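Oxidoreductase (Azotobacter vinelandii, PDB 7D5M) binds NAD+ and, as a homolog of inositol dehydrogenase, probably catalyses NAD-dependent oxidation of a polyol or sugar substrate. Local coordinates at residues A[338-343]-A[358-363]. Sequence-based numbering, arbitrary orientation.
Sequences YRFAMA and LRYPDI
Y360 leans its ring against F340 and A343 of helix 329-349. Its CD1 meets the edge of the F340 ring, 3.7 Å from CE1, the two rings crossing obliquely with planes at 87°; farther out, the CB of A343 sits 3.3 Å from Y360 OH. Chi1 of 55° sets the tyrosine CG between its own backbone N and carbonyl carbon, which lays the ring along the helix. L358 covers the next part of that surface, its CD1 3.7 Å from the CA of A343 and 4.1 Å from the CB of M342, while its CB borders the Y360 ring in plane. An alanine in place of Y360 would probably leave the edge of F340 and the methyl of A343 without their shared partner and open a gap beside the helix. On the solvent side, the extended R339 brings CD to 3.2 Å from R359 O, and a water accepts from both R339 NE (2.8 Å) and R359 N. The guanidinium itself is turned to D318 in a salt bridge. In this GFO/IDH/MocA-type C-terminal domain, the loop ending at D362, N-cap of helix 363-381, packs across helix 329-349 and, through P361, backbone-bonds V140 of the Rossmann sheet.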
loop_
_atom_site.group_PDB
_atom_site.type_symbol
_atom_site.label_atom_id
_atom_site.label_comp_id
_atom_site.label_asym_id
_atom_site.label_seq_id
_atom_site.Cartn_x
_atom_site.Cartn_y
_atom_site.Cartn_z
ATOM N N TYR A 338 4.481 -21.074 -24.631
ATOM C CA TYR A 338 5.706 -21.328 -25.440
ATOM C C TYR A 338 6.363 -22.607 -24.914
ATOM O O TYR A 338 6.917 -23.351 -25.727
ATOM C CB TYR A 338 6.668 -20.140 -25.529
ATOM C CG TYR A 338 7.690 -20.054 -24.426
ATOM C CD1 TYR A 338 8.749 -20.945 -24.351
ATOM C CD2 TYR A 338 7.619 -19.052 -23.471
ATOM C CE1 TYR A 338 9.678 -20.882 -23.327
ATOM C CE2 TYR A 338 8.551 -18.967 -22.446
ATOM C CZ TYR A 338 9.587 -19.880 -22.376
ATOM O OH TYR A 338 10.509 -19.807 -21.373
ATOM N N ARG A 339 6.276 -22.875 -23.606
ATOM C CA ARG A 339 6.845 -24.118 -23.023
ATOM C C ARG A 339 6.034 -25.314 -23.525
ATOM O O ARG A 339 6.638 -26.368 -23.850
ATOM C CB ARG A 339 6.880 -24.042 -21.499
ATOM C CG ARG A 339 7.916 -23.064 -20.966
ATOM C CD ARG A 339 7.834 -23.041 -19.453
ATOM N NE ARG A 339 8.952 -22.369 -18.809
ATOM C CZ ARG A 339 9.130 -21.061 -18.762
ATOM N NH1 ARG A 339 8.274 -20.255 -19.372
ATOM N NH2 ARG A 339 10.175 -20.559 -18.120
ATOM N N PHE A 340 4.707 -25.189 -23.566
ATOM C CA PHE A 340 3.837 -26.242 -24.146
ATOM C C PHE A 340 4.313 -26.557 -25.572
ATOM O O PHE A 340 4.489 -27.753 -25.888
ATOM C CB PHE A 340 2.358 -25.855 -24.152
ATOM C CG PHE A 340 1.720 -25.638 -22.803
ATOM C CD1 PHE A 340 2.188 -26.284 -21.672
ATOM C CD2 PHE A 340 0.623 -24.805 -22.676
ATOM C CE1 PHE A 340 1.590 -26.086 -20.437
ATOM C CE2 PHE A 340 0.020 -24.612 -21.440
ATOM C CZ PHE A 340 0.502 -25.260 -20.323
ATOM N N ALA A 341 4.511 -25.537 -26.410
ATOM C CA ALA A 341 4.937 -25.697 -27.819
ATOM C C ALA A 341 6.313 -26.378 -27.860
ATOM O O ALA A 341 6.497 -27.323 -28.641
ATOM C CB ALA A 341 4.947 -24.360 -28.525
ATOM N N MET A 342 7.268 -25.928 -27.052
ATOM C CA MET A 342 8.622 -26.553 -27.042
ATOM C C MET A 342 8.518 -28.033 -26.644
ATOM O O MET A 342 9.233 -28.858 -27.247
ATOM C CB MET A 342 9.565 -25.825 -26.085
ATOM C CG MET A 342 9.942 -24.453 -26.593
ATOM S SD MET A 342 11.048 -23.582 -25.467
ATOM C CE MET A 342 12.611 -24.369 -25.851
ATOM N N ALA A 343 7.669 -28.372 -25.668
ATOM C CA ALA A 343 7.518 -29.754 -25.156
ATOM C C ALA A 343 6.905 -30.634 -26.250
ATOM O O ALA A 343 7.373 -31.778 -26.451
ATOM C CB ALA A 343 6.676 -29.757 -23.898
ATOM N N LEU A 358 12.422 -28.909 -19.242
ATOM C CA LEU A 358 11.204 -28.057 -19.323
ATOM C C LEU A 358 10.340 -28.281 -18.078
ATOM O O LEU A 358 10.108 -29.448 -17.711
ATOM C CB LEU A 358 10.401 -28.377 -20.586
ATOM C CG LEU A 358 11.015 -27.904 -21.900
ATOM C CD1 LEU A 358 10.266 -28.503 -23.078
ATOM C CD2 LEU A 358 11.032 -26.382 -21.983
ATOM N N ARG A 359 9.903 -27.183 -17.469
ATOM C CA ARG A 359 8.983 -27.164 -16.306
ATOM C C ARG A 359 7.706 -26.447 -16.732
ATOM O O ARG A 359 7.777 -25.263 -17.097
ATOM C CB ARG A 359 9.605 -26.419 -15.121
ATOM C CG ARG A 359 10.933 -26.990 -14.646
ATOM C CD ARG A 359 10.782 -28.196 -13.737
ATOM N NE ARG A 359 12.089 -28.768 -13.419
ATOM C CZ ARG A 359 12.768 -29.612 -14.196
ATOM N NH1 ARG A 359 12.272 -30.009 -15.357
ATOM N NH2 ARG A 359 13.949 -30.059 -13.809
ATOM N N TYR A 360 6.570 -27.128 -16.655
ATOM C CA TYR A 360 5.256 -26.507 -16.932
ATOM C C TYR A 360 4.179 -27.332 -16.244
ATOM O O TYR A 360 4.382 -28.509 -15.932
ATOM C CB TYR A 360 5.037 -26.388 -18.441
ATOM C CG TYR A 360 5.180 -27.691 -19.180
ATOM C CD1 TYR A 360 4.102 -28.544 -19.349
ATOM C CD2 TYR A 360 6.409 -28.098 -19.664
ATOM C CE1 TYR A 360 4.235 -29.760 -19.997
ATOM C CE2 TYR A 360 6.560 -29.308 -20.320
ATOM C CZ TYR A 360 5.472 -30.138 -20.494
ATOM O OH TYR A 360 5.633 -31.324 -21.143
ATOM N N PRO A 361 3.004 -26.727 -15.994
ATOM C CA PRO A 361 1.875 -27.459 -15.437
ATOM C C PRO A 361 1.401 -28.505 -16.450
ATOM O O PRO A 361 1.041 -28.155 -17.558
ATOM C CB PRO A 361 0.790 -26.412 -15.156
ATOM C CG PRO A 361 1.400 -25.073 -15.506
ATOM C CD PRO A 361 2.700 -25.310 -16.236
ATOM N N ASP A 362 1.446 -29.766 -16.045
ATOM C CA ASP A 362 1.308 -30.914 -16.971
ATOM C C ASP A 362 0.203 -31.849 -16.473
ATOM O O ASP A 362 -0.559 -31.489 -15.562
ATOM C CB ASP A 362 2.654 -31.626 -17.114
ATOM C CG ASP A 362 3.215 -32.183 -15.819
ATOM O OD1 ASP A 362 2.501 -32.155 -14.787
ATOM O OD2 ASP A 362 4.383 -32.616 -15.840
ATOM N N ILE A 363 0.130 -33.029 -17.074
ATOM C CA ILE A 363 -0.895 -34.051 -16.742
ATOM C C ILE A 363 -0.844 -34.332 -15.234
ATOM O O ILE A 363 -1.911 -34.479 -14.615
ATOM C CB ILE A 363 -0.680 -35.317 -17.601
ATOM C CG1 ILE A 363 -1.832 -36.310 -17.433
ATOM C CG2 ILE A 363 0.666 -35.965 -17.308
ATOM C CD1 ILE A 363 -3.178 -35.792 -17.906
HETATM O O HOH W 1 10.877 -24.353 -18.319
#